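Long-range contacts in tonb-dependent siderophore receptor (Acinetobacter baumannii, PDB 5FP1), which probably takes iron-chelating siderophores from the environment and carries them across the outer membrane in the first step of iron uptake: residues Y221-D227 / Q265-I271; T55-T59 / N160-I164; I176-V182 / I203-F209. All coordinates share one frame; numbering follows the deposited sequence.

Contact 1 (Y221-D227 / Q265-I271); sequences YYYLQTD and QKQENHI
Tyr221 CG lies trans to its backbone nitrogen (chi1 172°), while His270 CG turns back beside its own (chi1 -60°). The two side chains therefore run alongside each other, and Tyr221 OH meets the imidazole edge, 2.7 Å from His270 ND1, in a hydrogen bond that either could donate. The other ring nitrogen is held as well: His270 NE2 donates an almost straight bond of 2.7 Å to the anti lone pair of Glu268 OE2, which fixes the rotation of the ring. Tyr223 CD1 comes over one imidazole face, 3.5 Å from His270 CE1, with the rings inclined. Beside them the Gln225 amide stacks on the Glu268 carboxylate, planes 6° apart. On the face carrying Leu224 and Asn269, a water links Leu224 O to Asn269 ND2, and Ser295 takes Asn269 OD1. Thr226 OG1 accepts from Gln267 N at 2.9 Å, continuing the backbone ladder with a side chain. Tyr222 meets Phe112 of the plug, whereas detergent lies near His270: two faces, lumenal and outer, of antiparallel neighbours in a TonB-dependent receptor barrel.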
loop_
_atom_site.group_PDB
_atom_site.type_symbol
_atom_site.label_atom_id
_atom_site.label_comp_id
_atom_site.label_asym_id
_atom_site.label_seq_id
_atom_site.Cartn_x
_atom_site.Cartn_y
_atom_site.Cartn_z
ATOM N N TYR A 221 5.221 -17.851 10.729
ATOM C CA TYR A 221 5.687 -17.983 9.376
ATOM C C TYR A 221 4.542 -17.598 8.478
ATOM O O TYR A 221 3.372 -17.857 8.795
ATOM C CB TYR A 221 6.106 -19.432 9.115
ATOM C CG TYR A 221 6.452 -19.767 7.689
ATOM C CD1 TYR A 221 7.573 -19.194 7.062
ATOM C CD2 TYR A 221 5.699 -20.688 6.956
ATOM C CE1 TYR A 221 7.903 -19.518 5.757
ATOM C CE2 TYR A 221 6.031 -21.004 5.646
ATOM C CZ TYR A 221 7.121 -20.409 5.048
ATOM O OH TYR A 221 7.474 -20.741 3.749
ATOM N N TYR A 222 4.888 -16.976 7.350
ATOM C CA TYR A 222 3.933 -16.553 6.361
ATOM C C TYR A 222 4.497 -16.908 4.996
ATOM O O TYR A 222 5.675 -16.677 4.721
ATOM C CB TYR A 222 3.698 -15.036 6.442
ATOM C CG TYR A 222 2.699 -14.520 5.420
ATOM C CD1 TYR A 222 1.344 -14.666 5.619
ATOM C CD2 TYR A 222 3.120 -13.894 4.246
ATOM C CE1 TYR A 222 0.423 -14.211 4.694
ATOM C CE2 TYR A 222 2.206 -13.436 3.316
ATOM C CZ TYR A 222 0.856 -13.589 3.540
ATOM O OH TYR A 222 -0.081 -13.117 2.627
ATOM N N TYR A 223 3.642 -17.452 4.150
ATOM C CA TYR A 223 4.006 -17.829 2.790
ATOM C C TYR A 223 2.854 -17.510 1.874
ATOM O O TYR A 223 1.694 -17.837 2.164
ATOM C CB TYR A 223 4.282 -19.330 2.698
ATOM C CG TYR A 223 4.244 -19.910 1.278
ATOM C CD1 TYR A 223 5.338 -19.802 0.433
ATOM C CD2 TYR A 223 3.121 -20.573 0.808
ATOM C CE1 TYR A 223 5.319 -20.347 -0.847
ATOM C CE2 TYR A 223 3.083 -21.131 -0.466
ATOM C CZ TYR A 223 4.177 -21.020 -1.290
ATOM O OH TYR A 223 4.130 -21.584 -2.557
ATOM N N LEU A 224 3.187 -16.883 0.754
ATOM C CA LEU A 224 2.256 -16.636 -0.323
ATOM C C LEU A 224 2.955 -16.733 -1.654
ATOM O O LEU A 224 4.054 -16.154 -1.853
ATOM C CB LEU A 224 1.639 -15.238 -0.199
ATOM C CG LEU A 224 0.563 -14.908 -1.237
ATOM C CD1 LEU A 224 -0.727 -15.634 -0.957
ATOM C CD2 LEU A 224 0.286 -13.407 -1.296
ATOM N N GLN A 225 2.327 -17.448 -2.581
ATOM C CA GLN A 225 2.905 -17.620 -3.905
ATOM C C GLN A 225 1.836 -17.437 -4.952
ATOM O O GLN A 225 0.716 -17.968 -4.813
ATOM C CB GLN A 225 3.580 -19.004 -4.043
ATOM C CG GLN A 225 4.403 -19.114 -5.325
ATOM C CD GLN A 225 5.390 -20.282 -5.352
ATOM O OE1 GLN A 225 5.704 -20.931 -4.328
ATOM N NE2 GLN A 225 5.914 -20.540 -6.548
ATOM N N THR A 226 2.156 -16.646 -5.982
ATOM C CA THR A 226 1.183 -16.296 -7.018
ATOM C C THR A 226 1.647 -16.735 -8.392
ATOM O O THR A 226 2.848 -16.907 -8.643
ATOM C CB THR A 226 0.947 -14.766 -7.120
ATOM O OG1 THR A 226 2.083 -14.171 -7.770
ATOM C CG2 THR A 226 0.768 -14.138 -5.770
ATOM N N ASP A 227 0.685 -16.857 -9.308
ATOM C CA ASP A 227 0.950 -17.268 -10.688
ATOM C C ASP A 227 -0.125 -16.604 -11.539
ATOM O O ASP A 227 -1.243 -17.126 -11.663
ATOM C CB ASP A 227 0.866 -18.808 -10.786
ATOM C CG ASP A 227 1.239 -19.354 -12.173
ATOM O OD1 ASP A 227 1.817 -18.642 -13.007
ATOM O OD2 ASP A 227 0.959 -20.537 -12.423
ATOM N N GLN A 265 3.253 -13.073 -14.270
ATOM C CA GLN A 265 3.835 -12.563 -13.042
ATOM C C GLN A 265 3.763 -13.616 -11.983
ATOM O O GLN A 265 2.705 -14.189 -11.727
ATOM C CB GLN A 265 3.120 -11.287 -12.570
ATOM C CG GLN A 265 3.667 -10.695 -11.263
ATOM C CD GLN A 265 3.446 -9.184 -11.176
ATOM O OE1 GLN A 265 2.448 -8.663 -11.685
ATOM N NE2 GLN A 265 4.408 -8.466 -10.557
ATOM N N LYS A 266 4.899 -13.845 -11.358
ATOM C CA LYS A 266 5.014 -14.799 -10.278
ATOM C C LYS A 266 5.700 -14.144 -9.085
ATOM O O LYS A 266 6.830 -13.654 -9.177
ATOM C CB LYS A 266 5.850 -15.994 -10.747
ATOM C CG LYS A 266 5.190 -16.799 -11.861
ATOM C CD LYS A 266 6.204 -17.669 -12.603
ATOM C CE LYS A 266 5.501 -18.538 -13.635
ATOM N NZ LYS A 266 6.440 -19.498 -14.281
ATOM N N GLN A 267 4.980 -14.079 -7.977
ATOM C CA GLN A 267 5.528 -13.548 -6.753
ATOM C C GLN A 267 5.632 -14.680 -5.754
ATOM O O GLN A 267 4.769 -15.568 -5.693
ATOM C CB GLN A 267 4.625 -12.428 -6.219
ATOM C CG GLN A 267 4.433 -11.289 -7.214
ATOM C CD GLN A 267 3.778 -10.061 -6.626
ATOM O OE1 GLN A 267 2.989 -10.138 -5.687
ATOM N NE2 GLN A 267 4.102 -8.912 -7.180
ATOM N N GLU A 268 6.633 -14.587 -4.903
ATOM C CA GLU A 268 6.801 -15.556 -3.831
ATOM C C GLU A 268 7.384 -14.875 -2.612
ATOM O O GLU A 268 8.439 -14.265 -2.684
ATOM C CB GLU A 268 7.723 -16.698 -4.277
ATOM C CG GLU A 268 7.849 -17.788 -3.222
ATOM C CD GLU A 268 8.777 -18.931 -3.649
ATOM O OE1 GLU A 268 9.047 -19.099 -4.858
ATOM O OE2 GLU A 268 9.238 -19.670 -2.767
ATOM N N ASN A 269 6.662 -14.964 -1.503
ATOM C CA ASN A 269 7.030 -14.290 -0.284
ATOM C C ASN A 269 7.012 -15.233 0.908
ATOM O O ASN A 269 6.043 -15.965 1.090
ATOM C CB ASN A 269 6.115 -13.113 -0.045
ATOM C CG ASN A 269 6.471 -11.934 -0.942
ATOM O OD1 ASN A 269 7.373 -11.146 -0.645
ATOM N ND2 ASN A 269 5.829 -11.879 -2.086
ATOM N N HIS A 270 8.080 -15.153 1.702
ATOM C CA HIS A 270 8.212 -15.905 2.947
ATOM C C HIS A 270 8.577 -14.923 4.020
ATOM O O HIS A 270 9.461 -14.074 3.808
ATOM C CB HIS A 270 9.362 -16.911 2.852
ATOM C CG HIS A 270 9.226 -17.922 1.767
ATOM N ND1 HIS A 270 8.854 -19.228 2.016
ATOM C CD2 HIS A 270 9.462 -17.845 0.432
ATOM C CE1 HIS A 270 8.844 -19.903 0.880
ATOM N NE2 HIS A 270 9.198 -19.085 -0.097
ATOM N N ILE A 271 7.930 -15.024 5.185
ATOM C CA ILE A 271 8.348 -14.233 6.342
ATOM C C ILE A 271 8.388 -15.153 7.590
ATOM O O ILE A 271 7.409 -15.842 7.876
ATOM C CB ILE A 271 7.360 -13.071 6.662
ATOM C CG1 ILE A 271 7.109 -12.188 5.434
ATOM C CG2 ILE A 271 7.890 -12.221 7.836
ATOM C CD1 ILE A 271 6.042 -11.121 5.635
HETATM O O HOH W 1 3.716 -13.586 -2.982
#

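Contact 2 (T55-T59 / N160-I164); sequences TKVTT and NYQRI
Thr58 lays its methyl carbon CG2 over one face of the Arg163 guanidinium, offset toward the rim and 3.7 Å from Arg163 CZ. The two side chains slide past each other in opposite directions, and Thr58 CB also comes within 3.5 Å of Arg163 NH1. Arg163 gets there on an extended chain: CG stands trans to the backbone nitrogen (chi1 -175°), and the chain runs straight as far as NE, where chi4 (85°) turns the flat group beside the 55-59 loop. Its charge is answered by Glu110, whose carboxylate makes a salt bridge to NH1.

Tyr161 reaches in from the same strand and touches both loop side chains with its hydroxyl. Thr58 CG2 lies 3.6 Å from Tyr161 OH; Lys56 CE comes in at the ring edge, 3.3 Å from Tyr161 OH. Lys56 is extended up to CE and then bends at its last torsion (chi4 63°), which turns the ammonium aside from the hydroxyl and toward two waters. One of them joins Lys56 NZ to Arg163 O. The other accepts from both Lys56 NZ, at 3.1 Å, and Arg163 NE, at 2.8 Å, and so stands between two like charges. A third water donates to Lys56 O and is hydrogen-bonded to Tyr161 OH, 2.7 Å away. No direct hydrogen bond spans the two segments, whose polar links run through water, while the Arg163-Glu110 salt bridge joins barrel and plug directly.

Lys56 leaves helix 49-55 with positive phi, and Thr59 caps helix 60-63 through Asp62 N, so the contact occupies the short turn between two plug helices. Opposite it, strand 161-171 is flanked by strand 177-188, whose His185 meets the Tyr161 ring edge-to-face, while Val711 of strand 709-717 touches both Lys56 and Tyr161.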
loop_
_atom_site.group_PDB
_atom_site.type_symbol
_atom_site.label_atom_id
_atom_site.label_comp_id
_atom_site.label_asym_id
_atom_site.label_seq_id
_atom_site.Cartn_x
_atom_site.Cartn_y
_atom_site.Cartn_z
ATOM N N THR A 55 -16.914 -6.775 3.412
ATOM C CA THR A 55 -16.634 -6.466 2.014
ATOM C C THR A 55 -16.037 -7.631 1.249
ATOM O O THR A 55 -16.052 -7.628 0.038
ATOM C CB THR A 55 -15.650 -5.276 1.878
ATOM O OG1 THR A 55 -14.458 -5.529 2.624
ATOM C CG2 THR A 55 -16.308 -4.001 2.367
ATOM N N LYS A 56 -15.520 -8.602 1.984
ATOM C CA LYS A 56 -14.743 -9.738 1.477
ATOM C C LYS A 56 -13.607 -9.266 0.570
ATOM O O LYS A 56 -13.353 -9.878 -0.475
ATOM C CB LYS A 56 -15.613 -10.781 0.754
ATOM C CG LYS A 56 -15.036 -12.198 0.804
ATOM C CD LYS A 56 -15.858 -13.202 -0.014
ATOM C CE LYS A 56 -15.130 -14.537 -0.183
ATOM N NZ LYS A 56 -14.898 -15.219 1.123
ATOM N N VAL A 57 -12.936 -8.179 0.962
ATOM C CA VAL A 57 -11.736 -7.754 0.222
ATOM C C VAL A 57 -10.646 -8.789 0.371
ATOM O O VAL A 57 -10.387 -9.293 1.475
ATOM C CB VAL A 57 -11.234 -6.359 0.602
ATOM C CG1 VAL A 57 -12.182 -5.297 0.071
ATOM C CG2 VAL A 57 -11.043 -6.231 2.102
ATOM N N THR A 58 -10.016 -9.132 -0.741
ATOM C CA THR A 58 -9.032 -10.190 -0.728
ATOM C C THR A 58 -7.590 -9.699 -0.872
ATOM O O THR A 58 -6.653 -10.443 -0.600
ATOM C CB THR A 58 -9.307 -11.217 -1.826
ATOM O OG1 THR A 58 -9.071 -10.621 -3.097
ATOM C CG2 THR A 58 -10.773 -11.750 -1.732
ATOM N N THR A 59 -7.422 -8.454 -1.291
ATOM C CA THR A 59 -6.089 -7.868 -1.426
ATOM C C THR A 59 -6.049 -6.527 -0.686
ATOM O O THR A 59 -7.072 -5.846 -0.529
ATOM C CB THR A 59 -5.744 -7.617 -2.898
ATOM O OG1 THR A 59 -6.617 -6.618 -3.430
ATOM C CG2 THR A 59 -5.866 -8.893 -3.744
ATOM N N ASN A 160 -15.089 -16.688 -12.914
ATOM C CA ASN A 160 -14.245 -17.792 -12.464
ATOM C C ASN A 160 -13.481 -17.493 -11.178
ATOM O O ASN A 160 -12.342 -17.883 -11.019
ATOM C CB ASN A 160 -13.291 -18.229 -13.572
ATOM C CG ASN A 160 -14.034 -18.913 -14.715
ATOM O OD1 ASN A 160 -14.901 -19.752 -14.482
ATOM N ND2 ASN A 160 -13.731 -18.528 -15.946
ATOM N N TYR A 161 -14.157 -16.829 -10.263
ATOM C CA TYR A 161 -13.666 -16.651 -8.892
ATOM C C TYR A 161 -13.919 -17.905 -8.069
ATOM O O TYR A 161 -15.047 -18.407 -8.021
ATOM C CB TYR A 161 -14.411 -15.469 -8.312
ATOM C CG TYR A 161 -14.110 -15.049 -6.895
ATOM C CD1 TYR A 161 -14.509 -15.830 -5.811
ATOM C CD2 TYR A 161 -13.506 -13.824 -6.628
ATOM C CE1 TYR A 161 -14.291 -15.415 -4.518
ATOM C CE2 TYR A 161 -13.282 -13.400 -5.333
ATOM C CZ TYR A 161 -13.688 -14.191 -4.278
ATOM O OH TYR A 161 -13.485 -13.779 -2.986
ATOM N N GLN A 162 -12.869 -18.426 -7.444
ATOM C CA GLN A 162 -13.008 -19.471 -6.418
ATOM C C GLN A 162 -12.017 -19.212 -5.325
ATOM O O GLN A 162 -10.845 -18.975 -5.606
ATOM C CB GLN A 162 -12.731 -20.865 -7.010
ATOM C CG GLN A 162 -13.618 -21.211 -8.197
ATOM C CD GLN A 162 -13.063 -22.379 -8.998
ATOM O OE1 GLN A 162 -12.518 -23.320 -8.436
ATOM N NE2 GLN A 162 -13.186 -22.312 -10.317
ATOM N N ARG A 163 -12.464 -19.277 -4.079
ATOM C CA ARG A 163 -11.592 -18.988 -2.950
ATOM C C ARG A 163 -11.953 -19.863 -1.763
ATOM O O ARG A 163 -13.126 -19.966 -1.404
ATOM C CB ARG A 163 -11.744 -17.515 -2.548
ATOM C CG ARG A 163 -10.787 -17.060 -1.459
ATOM C CD ARG A 163 -11.057 -15.613 -1.112
ATOM N NE ARG A 163 -10.208 -15.095 -0.039
ATOM C CZ ARG A 163 -8.980 -14.598 -0.203
ATOM N NH1 ARG A 163 -8.402 -14.590 -1.396
ATOM N NH2 ARG A 163 -8.313 -14.128 0.838
ATOM N N ILE A 164 -10.959 -20.491 -1.171
ATOM C CA ILE A 164 -11.166 -21.251 0.056
ATOM C C ILE A 164 -10.163 -20.763 1.066
ATOM O O ILE A 164 -8.975 -20.638 0.758
ATOM C CB ILE A 164 -10.942 -22.766 -0.192
ATOM C CG1 ILE A 164 -11.998 -23.304 -1.153
ATOM C CG2 ILE A 164 -11.002 -23.545 1.120
ATOM C CD1 ILE A 164 -11.649 -24.642 -1.770
HETATM O O HOH W 2 -14.044 -11.157 -2.688
HETATM O O HOH W 3 -13.675 -17.775 0.520
HETATM O O HOH W 4 -12.023 -14.235 1.940
#

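Contact 3 (I176-V182 / I203-F209); sequences IAARVAV and IAPSITF
Arg179 and Ser206 face each other at the middle of the ladder as a hydrogen-bonded pair, with Arg179 N to Ser206 O and Ser206 N to Arg179 O both at 2.8 Å. Ala177 pairs likewise with Thr208 and Ala181 with Ala204. The last pair is less regular: Ala181 N approaches Ala204 O from well above the carbonyl plane, at 3.1 Å. Between these rungs, CA-H...O contacts fill in, among them Pro205 CA to Arg179 O.

On the outer face the contacts are apolar. Val180 CG2, trans to its backbone nitrogen, touches two partners on the other strand, 3.8 Å from Ile203 CG1 and 4.0 Å from Pro205 CB. At the far end Ile176 CD1 meets the edge of the Phe209 ring, 3.7 Å from Phe209 CD2, and Ile176 CG2 bears on Ile207 CD1. Strands 177-188 and 197-209 form an antiparallel beta hairpin in the wall of the transmembrane barrel, and this greasy face is consistent with an outer surface turned to lipid.

The side chains of Ala177, Arg179, Ala181, Ala204, Ser206 and Thr208 point the other way, into the barrel. Extended from CG to NE, Arg179 carries its guanidinium away from the opposing strand to a salt bridge with Asp167 and a bond to Val143 O. Ser206 OG accepts from Ala144 N in the same connecting segment, between strands 135-141 and 149-157, so both members of the central pair hold it. Thr208 OG1 bonds instead to Thr218 and Ala217 O. Farther out, strand 161-171 pairs with one edge of the hairpin, and strand 215-226 pairs with the other through backbone bonds from Tyr221 and Tyr223.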
loop_
_atom_site.group_PDB
_atom_site.type_symbol
_atom_site.label_atom_id
_atom_site.label_comp_id
_atom_site.label_asym_id
_atom_site.label_seq_id
_atom_site.Cartn_x
_atom_site.Cartn_y
_atom_site.Cartn_z
ATOM N N ILE A 176 0.211 -22.603 25.835
ATOM C CA ILE A 176 0.659 -22.799 24.449
ATOM C C ILE A 176 -0.561 -22.844 23.560
ATOM O O ILE A 176 -1.573 -23.492 23.877
ATOM C CB ILE A 176 1.492 -24.083 24.289
ATOM C CG1 ILE A 176 2.673 -24.076 25.259
ATOM C CG2 ILE A 176 2.009 -24.223 22.865
ATOM C CD1 ILE A 176 3.634 -25.241 25.101
ATOM N N ALA A 177 -0.504 -22.101 22.458
ATOM C CA ALA A 177 -1.522 -22.205 21.430
ATOM C C ALA A 177 -0.873 -22.140 20.041
ATOM O O ALA A 177 0.196 -21.569 19.898
ATOM C CB ALA A 177 -2.551 -21.134 21.586
ATOM N N ALA A 178 -1.496 -22.780 19.058
ATOM C CA ALA A 178 -0.963 -22.819 17.698
ATOM C C ALA A 178 -2.084 -22.514 16.745
ATOM O O ALA A 178 -3.239 -22.812 17.028
ATOM C CB ALA A 178 -0.348 -24.179 17.386
ATOM N N ARG A 179 -1.753 -21.860 15.629
ATOM C CA ARG A 179 -2.766 -21.405 14.689
ATOM C C ARG A 179 -2.225 -21.604 13.276
ATOM O O ARG A 179 -1.027 -21.534 13.055
ATOM C CB ARG A 179 -3.072 -19.938 14.932
ATOM C CG ARG A 179 -4.192 -19.395 14.084
ATOM C CD ARG A 179 -4.439 -17.940 14.408
ATOM N NE ARG A 179 -5.619 -17.428 13.726
ATOM C CZ ARG A 179 -6.227 -16.294 14.050
ATOM N NH1 ARG A 179 -5.753 -15.535 15.028
ATOM N NH2 ARG A 179 -7.308 -15.917 13.390
ATOM N N VAL A 180 -3.100 -21.908 12.334
ATOM C CA VAL A 180 -2.697 -21.932 10.933
ATOM C C VAL A 180 -3.837 -21.427 10.070
ATOM O O VAL A 180 -4.990 -21.803 10.272
ATOM C CB VAL A 180 -2.251 -23.324 10.479
ATOM C CG1 VAL A 180 -3.391 -24.312 10.551
ATOM C CG2 VAL A 180 -1.705 -23.260 9.054
ATOM N N ALA A 181 -3.522 -20.520 9.141
ATOM C CA ALA A 181 -4.472 -20.109 8.104
ATOM C C ALA A 181 -3.951 -20.598 6.757
ATOM O O ALA A 181 -2.745 -20.636 6.530
ATOM C CB ALA A 181 -4.656 -18.600 8.106
ATOM N N VAL A 182 -4.852 -21.035 5.896
ATOM C CA VAL A 182 -4.466 -21.563 4.596
ATOM C C VAL A 182 -5.377 -20.925 3.563
ATOM O O VAL A 182 -6.524 -20.595 3.859
ATOM C CB VAL A 182 -4.588 -23.100 4.519
ATOM C CG1 VAL A 182 -3.910 -23.617 3.274
ATOM C CG2 VAL A 182 -3.937 -23.764 5.722
ATOM N N ILE A 203 -0.028 -19.996 3.192
ATOM C CA ILE A 203 -0.168 -20.606 4.488
ATOM C C ILE A 203 0.514 -19.708 5.508
ATOM O O ILE A 203 1.537 -19.054 5.215
ATOM C CB ILE A 203 0.436 -22.046 4.472
ATOM C CG1 ILE A 203 0.102 -22.793 5.773
ATOM C CG2 ILE A 203 1.923 -22.010 4.276
ATOM C CD1 ILE A 203 0.398 -24.291 5.682
ATOM N N ALA A 204 -0.067 -19.649 6.707
ATOM C CA ALA A 204 0.446 -18.811 7.781
ATOM C C ALA A 204 0.268 -19.516 9.125
ATOM O O ALA A 204 -0.720 -19.266 9.798
ATOM C CB ALA A 204 -0.309 -17.491 7.841
ATOM N N PRO A 205 1.205 -20.383 9.482
ATOM C CA PRO A 205 1.214 -21.051 10.775
ATOM C C PRO A 205 1.987 -20.283 11.837
ATOM O O PRO A 205 3.058 -19.709 11.562
ATOM C CB PRO A 205 1.929 -22.348 10.461
ATOM C CG PRO A 205 2.891 -21.991 9.383
ATOM C CD PRO A 205 2.334 -20.815 8.642
ATOM N N SER A 206 1.480 -20.304 13.064
ATOM C CA SER A 206 2.241 -19.768 14.170
ATOM C C SER A 206 2.007 -20.545 15.479
ATOM O O SER A 206 1.014 -21.246 15.625
ATOM C CB SER A 206 1.876 -18.303 14.377
ATOM O OG SER A 206 0.509 -18.173 14.579
ATOM N N ILE A 207 2.905 -20.345 16.426
ATOM C CA ILE A 207 2.717 -20.916 17.751
ATOM C C ILE A 207 3.213 -19.961 18.799
ATOM O O ILE A 207 4.205 -19.271 18.596
ATOM C CB ILE A 207 3.409 -22.303 17.845
ATOM C CG1 ILE A 207 3.167 -22.947 19.224
ATOM C CG2 ILE A 207 4.887 -22.219 17.551
ATOM C CD1 ILE A 207 3.639 -24.390 19.255
ATOM N N THR A 208 2.464 -19.866 19.888
ATOM C CA THR A 208 2.799 -18.952 20.977
ATOM C C THR A 208 2.873 -19.724 22.315
ATOM O O THR A 208 2.173 -20.724 22.500
ATOM C CB THR A 208 1.815 -17.763 21.029
ATOM O OG1 THR A 208 2.353 -16.706 21.833
ATOM C CG2 THR A 208 0.470 -18.144 21.556
ATOM N N PHE A 209 3.773 -19.266 23.184
ATOM C CA PHE A 209 4.100 -19.910 24.453
ATOM C C PHE A 209 4.000 -18.871 25.573
ATOM O O PHE A 209 4.334 -17.695 25.360
ATOM C CB PHE A 209 5.521 -20.432 24.425
ATOM C CG PHE A 209 5.829 -21.355 23.274
ATOM C CD1 PHE A 209 6.261 -20.853 22.055
ATOM C CD2 PHE A 209 5.737 -22.734 23.429
ATOM C CE1 PHE A 209 6.566 -21.697 21.007
ATOM C CE2 PHE A 209 6.045 -23.589 22.385
ATOM C CZ PHE A 209 6.466 -23.072 21.174
#

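Contacts 1 and 3 are strand pairings within the barrel wall, joined where strand 197-209 runs beside 215-226: Tyr223 N lies 2.9 Å from Ile203 O. Contact 2 differs in kind, because a plug turn meets the lumenal side of strand 161-171 through side chains and waters, with a much smaller interface. None lies deep in a hydrophobic core; each mixes buried and partly exposed residues. The outer face of contact 3 is apolar, whereas that of contact 1 carries a polar aromatic network. Inward, contacts 1 and 2 meet the plug, and contact 3 the connection at 142-144 after it. Glu110 unites two of them, pairing with Arg163 of contact 2 and touching Tyr222 of contact 1.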